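Local structure of putative dioxygenase (1H-3-hydroxy-4-oxoquinaldine 2,4-dioxygenase) (6RA3) at residues V7-D15 with T51-D62. The protein cleaves the quinolone ring of the Pseudomonas quinolone signal with dioxygen, yielding N-octanoylanthranilate and carbon monoxide. Numbering follows the deposited sequence.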
loop_
_atom_site.group_PDB
_atom_site.type_symbol
_atom_site.label_atom_id
_atom_site.label_comp_id
_atom_site.label_asym_id
_atom_site.label_seq_id
_atom_site.Cartn_x
_atom_site.Cartn_y
_atom_site.Cartn_z
ATOM N N VAL A 7 8.681 -16.861 1.851
ATOM C CA VAL A 7 9.744 -17.540 2.610
ATOM C C VAL A 7 9.140 -18.752 3.313
ATOM O O VAL A 7 8.122 -18.621 3.993
ATOM C CB VAL A 7 10.377 -16.623 3.671
ATOM C CG1 VAL A 7 11.617 -17.286 4.280
ATOM C CG2 VAL A 7 10.704 -15.266 3.100
ATOM N N ASN A 8 9.782 -19.913 3.176
ATOM C CA ASN A 8 9.244 -21.151 3.740
ATOM C C ASN A 8 7.798 -21.324 3.281
ATOM O O ASN A 8 6.920 -21.735 4.049
ATOM C CB ASN A 8 9.331 -21.180 5.277
ATOM C CG ASN A 8 10.781 -21.009 5.830
ATOM O OD1 ASN A 8 11.743 -21.568 5.311
ATOM N ND2 ASN A 8 10.908 -20.225 6.891
ATOM N N GLY A 9 7.556 -20.996 2.012
ATOM C CA GLY A 9 6.257 -21.163 1.379
ATOM C C GLY A 9 5.134 -20.297 1.912
ATOM O O GLY A 9 3.973 -20.524 1.535
ATOM N N VAL A 10 5.426 -19.358 2.817
ATOM C CA VAL A 10 4.440 -18.411 3.323
ATOM C C VAL A 10 4.847 -16.981 2.947
ATOM O O VAL A 10 5.989 -16.707 2.573
ATOM C CB VAL A 10 4.200 -18.528 4.846
ATOM C CG1 VAL A 10 3.877 -19.943 5.207
ATOM C CG2 VAL A 10 5.407 -18.003 5.695
ATOM N N GLN A 11 3.887 -16.068 3.064
ATOM C CA GLN A 11 4.072 -14.683 2.631
ATOM C C GLN A 11 4.529 -13.819 3.797
ATOM O O GLN A 11 3.794 -13.638 4.778
ATOM C CB GLN A 11 2.801 -14.083 2.028
ATOM C CG GLN A 11 3.105 -12.689 1.415
ATOM C CD GLN A 11 2.066 -12.182 0.464
ATOM O OE1 GLN A 11 2.160 -12.350 -0.754
ATOM N NE2 GLN A 11 1.092 -11.513 1.008
ATOM N N ILE A 12 5.727 -13.254 3.664
ATOM C CA ILE A 12 6.354 -12.410 4.684
ATOM C C ILE A 12 6.404 -10.983 4.158
ATOM O O ILE A 12 7.164 -10.693 3.231
ATOM C CB ILE A 12 7.775 -12.908 5.025
ATOM C CG1 ILE A 12 7.730 -14.382 5.440
ATOM C CG2 ILE A 12 8.430 -12.017 6.096
ATOM C CD1 ILE A 12 6.854 -14.651 6.704
ATOM N N ALA A 13 5.653 -10.091 4.778
ATOM C CA ALA A 13 5.719 -8.680 4.464
ATOM C C ALA A 13 6.871 -8.018 5.201
ATOM O O ALA A 13 7.212 -8.380 6.331
ATOM C CB ALA A 13 4.440 -7.978 4.852
ATOM N N PHE A 14 7.440 -7.009 4.565
ATOM C CA PHE A 14 8.600 -6.311 5.117
ATOM C C PHE A 14 8.785 -4.979 4.395
ATOM O O PHE A 14 8.127 -4.689 3.385
ATOM C CB PHE A 14 9.834 -7.193 4.996
ATOM C CG PHE A 14 10.334 -7.364 3.589
ATOM C CD1 PHE A 14 9.781 -8.320 2.761
ATOM C CD2 PHE A 14 11.363 -6.558 3.095
ATOM C CE1 PHE A 14 10.214 -8.470 1.451
ATOM C CE2 PHE A 14 11.806 -6.706 1.790
ATOM C CZ PHE A 14 11.248 -7.685 0.974
ATOM N N ASP A 15 9.660 -4.148 4.951
ATOM C CA ASP A 15 10.285 -3.085 4.172
ATOM C C ASP A 15 11.744 -2.947 4.590
ATOM O O ASP A 15 12.174 -3.421 5.646
ATOM C CB ASP A 15 9.502 -1.770 4.259
ATOM C CG ASP A 15 9.615 -1.065 5.595
ATOM O OD1 ASP A 15 9.102 0.076 5.663
ATOM O OD2 ASP A 15 10.209 -1.614 6.555
ATOM N N THR A 51 17.778 -0.638 7.894
ATOM C CA THR A 51 16.725 -1.144 8.762
ATOM C C THR A 51 15.727 -1.949 7.936
ATOM O O THR A 51 15.208 -1.455 6.927
ATOM C CB THR A 51 16.054 0.022 9.459
ATOM O OG1 THR A 51 17.020 0.657 10.304
ATOM C CG2 THR A 51 14.836 -0.440 10.285
ATOM N N VAL A 52 15.490 -3.194 8.348
ATOM C CA VAL A 52 14.532 -4.110 7.723
ATOM C C VAL A 52 13.446 -4.359 8.760
ATOM O O VAL A 52 13.719 -4.942 9.819
ATOM C CB VAL A 52 15.190 -5.432 7.285
ATOM C CG1 VAL A 52 14.130 -6.457 6.822
ATOM C CG2 VAL A 52 16.217 -5.222 6.217
ATOM N N ARG A 53 12.235 -3.888 8.490
ATOM C CA ARG A 53 11.101 -4.148 9.372
ATOM C C ARG A 53 10.367 -5.385 8.869
ATOM O O ARG A 53 10.060 -5.483 7.678
ATOM C CB ARG A 53 10.158 -2.952 9.444
ATOM C CG ARG A 53 10.783 -1.680 9.945
ATOM C CD ARG A 53 9.729 -0.642 10.228
ATOM N NE ARG A 53 9.144 -0.185 8.970
ATOM C CZ ARG A 53 8.057 0.567 8.866
ATOM N NH1 ARG A 53 7.395 0.963 9.946
ATOM N NH2 ARG A 53 7.640 0.932 7.665
ATOM N N VAL A 54 10.122 -6.347 9.763
ATOM C CA VAL A 54 9.647 -7.667 9.371
ATOM C C VAL A 54 8.298 -7.936 10.019
ATOM O O VAL A 54 8.099 -7.681 11.208
ATOM C CB VAL A 54 10.644 -8.773 9.752
ATOM C CG1 VAL A 54 10.054 -10.138 9.450
ATOM C CG2 VAL A 54 11.943 -8.600 9.021
ATOM N N CYS A 55 7.379 -8.469 9.224
ATOM C CA CYS A 55 6.074 -8.911 9.690
ATOM C C CYS A 55 6.111 -10.422 9.876
ATOM O O CYS A 55 6.791 -11.124 9.132
ATOM C CB CYS A 55 4.977 -8.551 8.678
ATOM S SG CYS A 55 4.567 -6.814 8.502
ATOM N N TRP A 56 5.399 -10.918 10.895
ATOM C CA TRP A 56 5.198 -12.357 11.027
ATOM C C TRP A 56 4.286 -12.882 9.913
ATOM O O TRP A 56 3.484 -12.146 9.332
ATOM C CB TRP A 56 4.568 -12.688 12.385
ATOM C CG TRP A 56 5.266 -12.088 13.547
ATOM C CD1 TRP A 56 4.737 -11.230 14.475
ATOM C CD2 TRP A 56 6.633 -12.293 13.915
ATOM N NE1 TRP A 56 5.695 -10.899 15.399
ATOM C CE2 TRP A 56 6.869 -11.535 15.072
ATOM C CE3 TRP A 56 7.680 -13.054 13.375
ATOM C CZ2 TRP A 56 8.116 -11.507 15.702
ATOM C CZ3 TRP A 56 8.916 -13.013 13.996
ATOM C CH2 TRP A 56 9.114 -12.266 15.160
ATOM N N ARG A 57 4.437 -14.164 9.608
ATOM C CA ARG A 57 3.488 -14.848 8.740
ATOM C C ARG A 57 2.071 -14.627 9.255
ATOM O O ARG A 57 1.840 -14.500 10.456
ATOM C CB ARG A 57 3.840 -16.344 8.619
ATOM C CG ARG A 57 3.511 -17.233 9.820
ATOM C CD ARG A 57 3.712 -18.701 9.492
ATOM N NE ARG A 57 5.041 -19.042 9.006
ATOM C CZ ARG A 57 5.394 -20.265 8.641
ATOM N NH1 ARG A 57 4.511 -21.257 8.687
ATOM N NH2 ARG A 57 6.624 -20.508 8.222
ATOM N N GLY A 58 1.131 -14.457 8.323
ATOM C CA GLY A 58 -0.237 -14.157 8.690
ATOM C C GLY A 58 -0.496 -12.753 9.200
ATOM O O GLY A 58 -1.647 -12.433 9.527
ATOM N N HIS A 59 0.531 -11.901 9.288
ATOM C CA HIS A 59 0.385 -10.545 9.802
ATOM C C HIS A 59 0.520 -9.475 8.725
ATOM O O HIS A 59 0.336 -8.285 9.027
ATOM C CB HIS A 59 1.442 -10.264 10.894
ATOM C CG HIS A 59 1.181 -10.964 12.189
ATOM N ND1 HIS A 59 1.258 -12.332 12.325
ATOM C CD2 HIS A 59 0.807 -10.486 13.395
ATOM C CE1 HIS A 59 0.978 -12.665 13.573
ATOM N NE2 HIS A 59 0.702 -11.564 14.240
ATOM N N GLY A 60 0.861 -9.857 7.505
ATOM C CA GLY A 60 1.016 -8.907 6.422
ATOM C C GLY A 60 -0.324 -8.404 5.918
ATOM O O GLY A 60 -1.360 -8.594 6.565
ATOM N N PRO A 61 -0.334 -7.762 4.739
ATOM C CA PRO A 61 -1.620 -7.332 4.157
ATOM C C PRO A 61 -2.565 -8.493 3.877
ATOM O O PRO A 61 -3.770 -8.296 3.982
ATOM C CB PRO A 61 -1.221 -6.578 2.867
ATOM C CG PRO A 61 0.216 -6.836 2.653
ATOM C CD PRO A 61 0.827 -7.306 3.952
ATOM N N ASP A 62 -2.065 -9.692 3.555
ATOM C CA ASP A 62 -2.927 -10.849 3.330
ATOM C C ASP A 62 -3.383 -11.397 4.679
ATOM O O ASP A 62 -2.596 -12.008 5.405
ATOM C CB ASP A 62 -2.194 -11.909 2.513
ATOM C CG ASP A 62 -3.004 -13.203 2.351
ATOM O OD1 ASP A 62 -4.177 -13.264 2.825
ATOM O OD2 ASP A 62 -2.465 -14.176 1.756
HETATM O O HOH W 1 1.569 -14.484 5.662
HETATM O O HOH W 2 3.642 -11.368 6.563
HETATM O O HOH W 3 0.939 -10.536 3.501
HETATM O O HOH W 4 12.285 -0.064 6.948
#
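Val10 lays its CG1 methyl over the centre of one face of the Arg57 guanidinium, 3.7 Å above its plane, while CG2 of Val10 lies 3.5 Å from NE of Arg57. In this alpha/beta-hydrolase fold, strand 10-17 runs antiparallel to strand 51-54; past Cys55 no further direct backbone hydrogen bond links the two segments, and water and side chains join them there. NH2 of Arg57 is held by Asp77 of helix 71-84. Asp15 and Arg53 form an antiparallel hydrogen-bonded pair, exchanging N-H...O bonds in both directions, and Cys55 N to Ala13 O, at 2.9 Å, extends the pattern one residue beyond strand 51-54. Farther along, one water takes Ala13 N and donates to Gln11 O and Trp56 O, bridging the two backbones; a second links Gln11 O to Gly58 N. The CB of Ala13 sits 3.8 Å from both Cys55 SG and Pro61 CD, packing the departing chain against the strand. At the opposite end, Arg53, bent at its third torsion (chi3 -70°), grips Asp15 side-on, its guanidinium 36° from the carboxylate plane. NE meets OD2 of Asp15 on the syn side, whereas Arg53 NH2 approaches Asp15 OD1 from above the carboxylate plane, at 2.6 Å and nearly straight (172°).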